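Local coordinates for structural protein VP1 (Trichodysplasia spinulosa-associated polyomavirus, PDB 4U60) that forms the pentameric building block of the viral capsid and binds sialylated glycans such as the GM1 oligosaccharide, at residues G44-V49 and M260-L265; G127-M132 and D248-L253. All coordinates share one frame; numbering follows the deposited sequence. Where two conformers were deposited one is given.

Interaction 1 of 2, residues G44-V49 and M260-L265; sequences GYSEKV and MQYRGL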
# COMPACT_ATOMS: atom_id res chain seq x y z
N GLY C 44 -25.12 -13.70 11.35
CA GLY C 44 -23.91 -13.17 10.72
C GLY C 44 -23.61 -11.73 11.01
O GLY C 44 -22.69 -11.17 10.40
N TYR C 45 -24.39 -11.13 11.89
CA TYR C 45 -24.21 -9.76 12.35
C TYR C 45 -24.25 -9.77 13.87
O TYR C 45 -24.82 -10.69 14.47
CB TYR C 45 -25.31 -8.82 11.88
CG TYR C 45 -25.43 -8.57 10.37
CD1 TYR C 45 -26.08 -9.46 9.53
CD2 TYR C 45 -24.95 -7.38 9.82
CE1 TYR C 45 -26.22 -9.21 8.17
CE2 TYR C 45 -25.07 -7.12 8.47
CZ TYR C 45 -25.69 -8.03 7.63
OH TYR C 45 -25.87 -7.76 6.30
N SER C 46 -23.71 -8.73 14.50
CA SER C 46 -23.98 -8.53 15.92
C SER C 46 -25.36 -7.90 16.10
O SER C 46 -26.02 -7.44 15.15
CB SER C 46 -22.93 -7.61 16.53
OG SER C 46 -23.12 -6.28 16.10
N GLU C 47 -25.82 -7.91 17.35
CA GLU C 47 -26.89 -7.04 17.76
C GLU C 47 -26.39 -5.60 17.68
O GLU C 47 -25.16 -5.36 17.57
CB GLU C 47 -27.33 -7.36 19.19
CG GLU C 47 -27.87 -8.77 19.35
CD GLU C 47 -29.13 -9.03 18.56
OE1 GLU C 47 -29.98 -8.13 18.42
OE2 GLU C 47 -29.33 -10.19 18.14
N LYS C 48 -27.31 -4.65 17.74
CA LYS C 48 -26.93 -3.22 17.71
C LYS C 48 -25.88 -2.88 18.76
O LYS C 48 -26.01 -3.23 19.94
CB LYS C 48 -28.15 -2.32 17.90
CG LYS C 48 -29.08 -2.33 16.70
CD LYS C 48 -30.37 -1.60 16.95
CE LYS C 48 -31.39 -1.91 15.86
NZ LYS C 48 -32.69 -1.31 16.13
N VAL C 49 -24.84 -2.17 18.33
CA VAL C 49 -23.83 -1.68 19.24
C VAL C 49 -24.39 -0.60 20.16
O VAL C 49 -25.17 0.27 19.74
CB VAL C 49 -22.62 -1.14 18.43
CG1 VAL C 49 -21.63 -0.43 19.32
CG2 VAL C 49 -21.95 -2.28 17.67
N MET C 260 -25.70 0.71 14.49
CA MET C 260 -24.70 -0.06 13.76
C MET C 260 -24.54 -1.46 14.31
O MET C 260 -24.67 -1.70 15.53
CB MET C 260 -23.36 0.68 13.76
CG MET C 260 -23.41 1.97 12.94
SD MET C 260 -22.02 3.12 13.12
CE MET C 260 -20.72 2.17 12.33
N GLN C 261 -24.23 -2.39 13.42
CA GLN C 261 -24.01 -3.80 13.74
C GLN C 261 -22.74 -4.30 13.06
O GLN C 261 -22.53 -4.01 11.87
CB GLN C 261 -25.16 -4.64 13.20
CG GLN C 261 -26.50 -4.38 13.85
CD GLN C 261 -27.60 -5.02 13.03
OE1 GLN C 261 -28.12 -4.41 12.09
NE2 GLN C 261 -27.94 -6.26 13.36
N TYR C 262 -21.92 -5.06 13.77
CA TYR C 262 -20.82 -5.76 13.13
C TYR C 262 -21.33 -6.71 12.07
O TYR C 262 -22.38 -7.31 12.24
CB TYR C 262 -20.06 -6.63 14.13
CG TYR C 262 -19.15 -5.95 15.09
CD1 TYR C 262 -17.85 -5.66 14.74
CD2 TYR C 262 -19.59 -5.60 16.36
CE1 TYR C 262 -16.98 -5.07 15.65
CE2 TYR C 262 -18.74 -4.98 17.26
CZ TYR C 262 -17.43 -4.73 16.91
OH TYR C 262 -16.54 -4.15 17.77
N ARG C 263 -20.58 -6.84 10.99
CA ARG C 263 -20.81 -7.85 9.96
C ARG C 263 -19.58 -8.72 9.79
O ARG C 263 -18.46 -8.19 9.67
CB ARG C 263 -21.12 -7.18 8.63
CG ARG C 263 -21.26 -8.11 7.43
CD ARG C 263 -22.25 -9.25 7.68
NE ARG C 263 -22.69 -9.89 6.45
CZ ARG C 263 -23.29 -11.07 6.38
NH1 ARG C 263 -23.48 -11.77 7.48
NH2 ARG C 263 -23.65 -11.58 5.21
N GLY C 264 -19.79 -10.05 9.79
CA GLY C 264 -18.74 -11.03 9.64
C GLY C 264 -19.00 -11.93 8.46
O GLY C 264 -20.14 -12.03 8.01
N LEU C 265 -17.92 -12.56 7.96
CA LEU C 265 -18.04 -13.52 6.87
C LEU C 265 -17.44 -14.87 7.27
O LEU C 265 -16.56 -14.93 8.15
CB LEU C 265 -17.33 -12.99 5.62
CG LEU C 265 -18.02 -11.80 4.92
CD1 LEU C 265 -17.17 -11.36 3.74
CD2 LEU C 265 -19.43 -12.12 4.46
O HOH W 1 -23.70 -7.30 4.79
O HOH W 2 -24.99 1.57 17.21
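The guanidinium of R263 lies flat on the Y45 ring, the two planes only 4° apart with centres 4.5 Å apart, so that cation-pi attraction adds to the stack. It sits off-centre; CD is nearer the middle and makes a CH-pi contact over the same face, 3.7 Å from the Y45 centroid. Against the opposite face of the guanidinium rests CD2 of L265, and at its edge, in plane, runs the backbone of G44. A bend at chi2 (53°) in the R263 chain carries the guanidinium over the ring. G44 O accepts two bonds from opposite faces of its carbonyl plane: a nearly straight one from G264 N and one from R263 NH1, which comes from above the plane at 3.1 Å. A water donates to Y45 OH and links it weakly to R263 NE, but the polar ends also cross the subunit border, Y45 OH bonding to G147 O and R263 NH1 to Q170 O of a third subunit.

Further along, S46 is held at three of its atoms. Its N donates to Y262 O, its OG takes the N-H of Y262 at 2.9 Å while lying at the edge of the Y262 ring, and its O receives NE2 of Q261 almost along the C=O axis. OG itself donates to E47 O. With chi1 at 73°, the hydroxyl stands between backbone N and carbonyl carbon, facing strand 260-279. V49 N then closes the run on M260 O at 2.8 Å, and a second water joins V49 O to M260 N. One bridge, Y45 with R263, and this mixture of backbone and side-chain bonds tie the loop between strands 12-29 and 69-74, which continues into the glycan pocket at T50-N53, to strand 260-279 of the polyomavirus coat protein jelly-roll.

Interaction 2 of 2, residues G127-M132 and D248-L253; sequences GMNFHM and DIVGFL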
# COMPACT_ATOMS: atom_id res chain seq x y z
N GLY C 127 -15.87 0.16 7.54
CA GLY C 127 -15.23 0.41 8.81
C GLY C 127 -14.27 -0.69 9.21
O GLY C 127 -13.64 -1.37 8.39
N MET C 128 -14.17 -0.89 10.51
CA MET C 128 -13.20 -1.78 11.10
C MET C 128 -13.18 -3.17 10.44
O MET C 128 -14.23 -3.80 10.28
CB MET C 128 -13.57 -1.96 12.57
CG MET C 128 -12.58 -2.79 13.32
SD MET C 128 -13.26 -3.38 14.88
CE MET C 128 -13.58 -1.84 15.70
N ASN C 129 -11.97 -3.63 10.08
CA ASN C 129 -11.75 -5.00 9.62
C ASN C 129 -10.81 -5.70 10.57
O ASN C 129 -9.84 -5.10 11.05
CB ASN C 129 -11.19 -5.05 8.20
CG ASN C 129 -12.29 -5.16 7.15
OD1 ASN C 129 -12.41 -6.19 6.47
ND2 ASN C 129 -13.14 -4.14 7.08
N PHE C 130 -11.12 -6.95 10.85
CA PHE C 130 -10.29 -7.80 11.72
C PHE C 130 -10.33 -9.19 11.15
O PHE C 130 -11.41 -9.76 11.00
CB PHE C 130 -10.78 -7.75 13.18
CG PHE C 130 -10.05 -8.69 14.10
CD1 PHE C 130 -8.75 -8.43 14.49
CD2 PHE C 130 -10.67 -9.83 14.59
CE1 PHE C 130 -8.09 -9.30 15.37
CE2 PHE C 130 -10.01 -10.69 15.45
CZ PHE C 130 -8.73 -10.42 15.83
N HIS C 131 -9.17 -9.73 10.80
CA HIS C 131 -9.06 -11.03 10.15
C HIS C 131 -7.96 -11.82 10.77
O HIS C 131 -6.81 -11.38 10.80
CB HIS C 131 -8.80 -10.87 8.64
CG HIS C 131 -9.88 -10.09 7.98
ND1 HIS C 131 -11.07 -10.67 7.63
CD2 HIS C 131 -10.00 -8.78 7.71
CE1 HIS C 131 -11.88 -9.75 7.14
NE2 HIS C 131 -11.25 -8.60 7.18
N MET C 132 -8.33 -12.99 11.29
CA MET C 132 -7.30 -13.87 11.78
C MET C 132 -7.72 -15.31 11.61
O MET C 132 -8.90 -15.65 11.50
CB MET C 132 -6.96 -13.56 13.24
CG MET C 132 -8.04 -13.95 14.21
SD MET C 132 -8.02 -15.70 14.71
CE MET C 132 -6.53 -15.86 15.69
N ASP C 248 -13.44 -13.06 11.19
CA ASP C 248 -13.40 -12.19 10.01
C ASP C 248 -14.49 -11.12 10.04
O ASP C 248 -15.58 -11.30 9.51
CB ASP C 248 -13.49 -13.03 8.73
CG ASP C 248 -12.27 -13.88 8.52
OD1 ASP C 248 -11.24 -13.30 8.06
OD2 ASP C 248 -12.29 -15.09 8.86
N ILE C 249 -14.16 -9.99 10.64
CA ILE C 249 -15.06 -8.84 10.69
C ILE C 249 -14.76 -7.97 9.47
O ILE C 249 -13.60 -7.64 9.22
CB ILE C 249 -14.77 -8.01 11.95
CG1 ILE C 249 -15.12 -8.85 13.19
CG2 ILE C 249 -15.50 -6.68 11.91
CD1 ILE C 249 -14.61 -8.29 14.50
N VAL C 250 -15.79 -7.62 8.72
CA VAL C 250 -15.60 -6.84 7.48
C VAL C 250 -16.13 -5.43 7.54
O VAL C 250 -15.99 -4.68 6.58
CB VAL C 250 -16.14 -7.58 6.25
CG1 VAL C 250 -15.34 -8.84 5.97
CG2 VAL C 250 -17.61 -7.92 6.42
N GLY C 251 -16.70 -5.05 8.68
CA GLY C 251 -17.17 -3.69 8.89
C GLY C 251 -18.47 -3.66 9.67
O GLY C 251 -18.85 -4.65 10.34
N PHE C 252 -19.15 -2.53 9.57
CA PHE C 252 -20.46 -2.29 10.20
C PHE C 252 -21.51 -1.99 9.16
O PHE C 252 -21.28 -1.27 8.18
CB PHE C 252 -20.37 -1.11 11.17
CG PHE C 252 -19.47 -1.37 12.34
CD1 PHE C 252 -19.93 -2.08 13.44
CD2 PHE C 252 -18.16 -0.94 12.35
CE1 PHE C 252 -19.11 -2.34 14.52
CE2 PHE C 252 -17.32 -1.22 13.42
CZ PHE C 252 -17.81 -1.91 14.50
N LEU C 253 -22.72 -2.51 9.42
CA LEU C 253 -23.91 -2.11 8.71
C LEU C 253 -24.52 -0.93 9.46
O LEU C 253 -24.70 -1.00 10.67
CB LEU C 253 -24.90 -3.26 8.69
CG LEU C 253 -26.19 -3.01 7.91
CD1 LEU C 253 -25.95 -3.12 6.42
CD2 LEU C 253 -27.27 -3.98 8.35
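OD1 of D248 is gripped by H131 ND1 at 2.7 Å and by the salt-bridging NH2 of R267. The histidine N-H meets the anti lone pair of OD1, and OD1 itself lies in the imidazole plane, although ring and carboxylate planes are turned 39° against each other. On its other side the imidazole donates from NE2 to N129 OD1, 2.8 Å away and nearly straight (174°), again in the ring plane and on a lone pair of that oxygen. These two bonds fix the ring's rotation; both nitrogens appear to donate, so a protonated ring is possible, though R267 shares the carboxylate. CG1 of V250 fills another part of the ring edge, 3.8 Å from H131 CE1.

The amide of N129 extends the hydrogen-bond network: ND2 donates to G127 O within its own segment and weakly to V250 O across the contact. H131 and D248 share one face of an antiparallel pair, strands 129-136 and 241-254 of the jelly-roll sheet, where they make a non-hydrogen-bonded pair. F130 and I249 form the neighbouring hydrogen-bonded pair, with F130 N to I249 O at 3.0 Å and I249 N to F130 O at 2.8 Å. Beyond N129 the regular ladder stops, and M128 O meets G251 through a CA-H...O contact instead.

The face bearing F130 and I249 is apolar. With CG1 beside the backbone N (chi1 -65°) and the chain extended at chi2, I249 CD1 comes within 4.1 Å of F130 CB, while I249 CG2 packs on M128 O. CB of M128 touches CE2 of the F252 ring at 3.9 Å. L105, S103, V106 and I121 of a second subunit pack on M128, F130, I249 and F252 respectively.

In the fold
Both contacts are largely buried and use neighbouring strands: 241-254 and 260-279, the second partners of interactions 2 and 1, lie side by side in the sheet. R263 N bonds to G251 O, Q261 O to L253 N, and the Y262 ring packs on F252. Interaction 2 is a strand pair inside the sheet, with a ladder on the backbone, a histidine-aspartate hydrogen bond on one face and apolar side chains on the other. Interaction 1 instead fastens a loop, with polar side chains doing much of the work and K48 exposed to solvent. Each reaches the second subunit; interaction 1 also makes hydrogen bonds to a third.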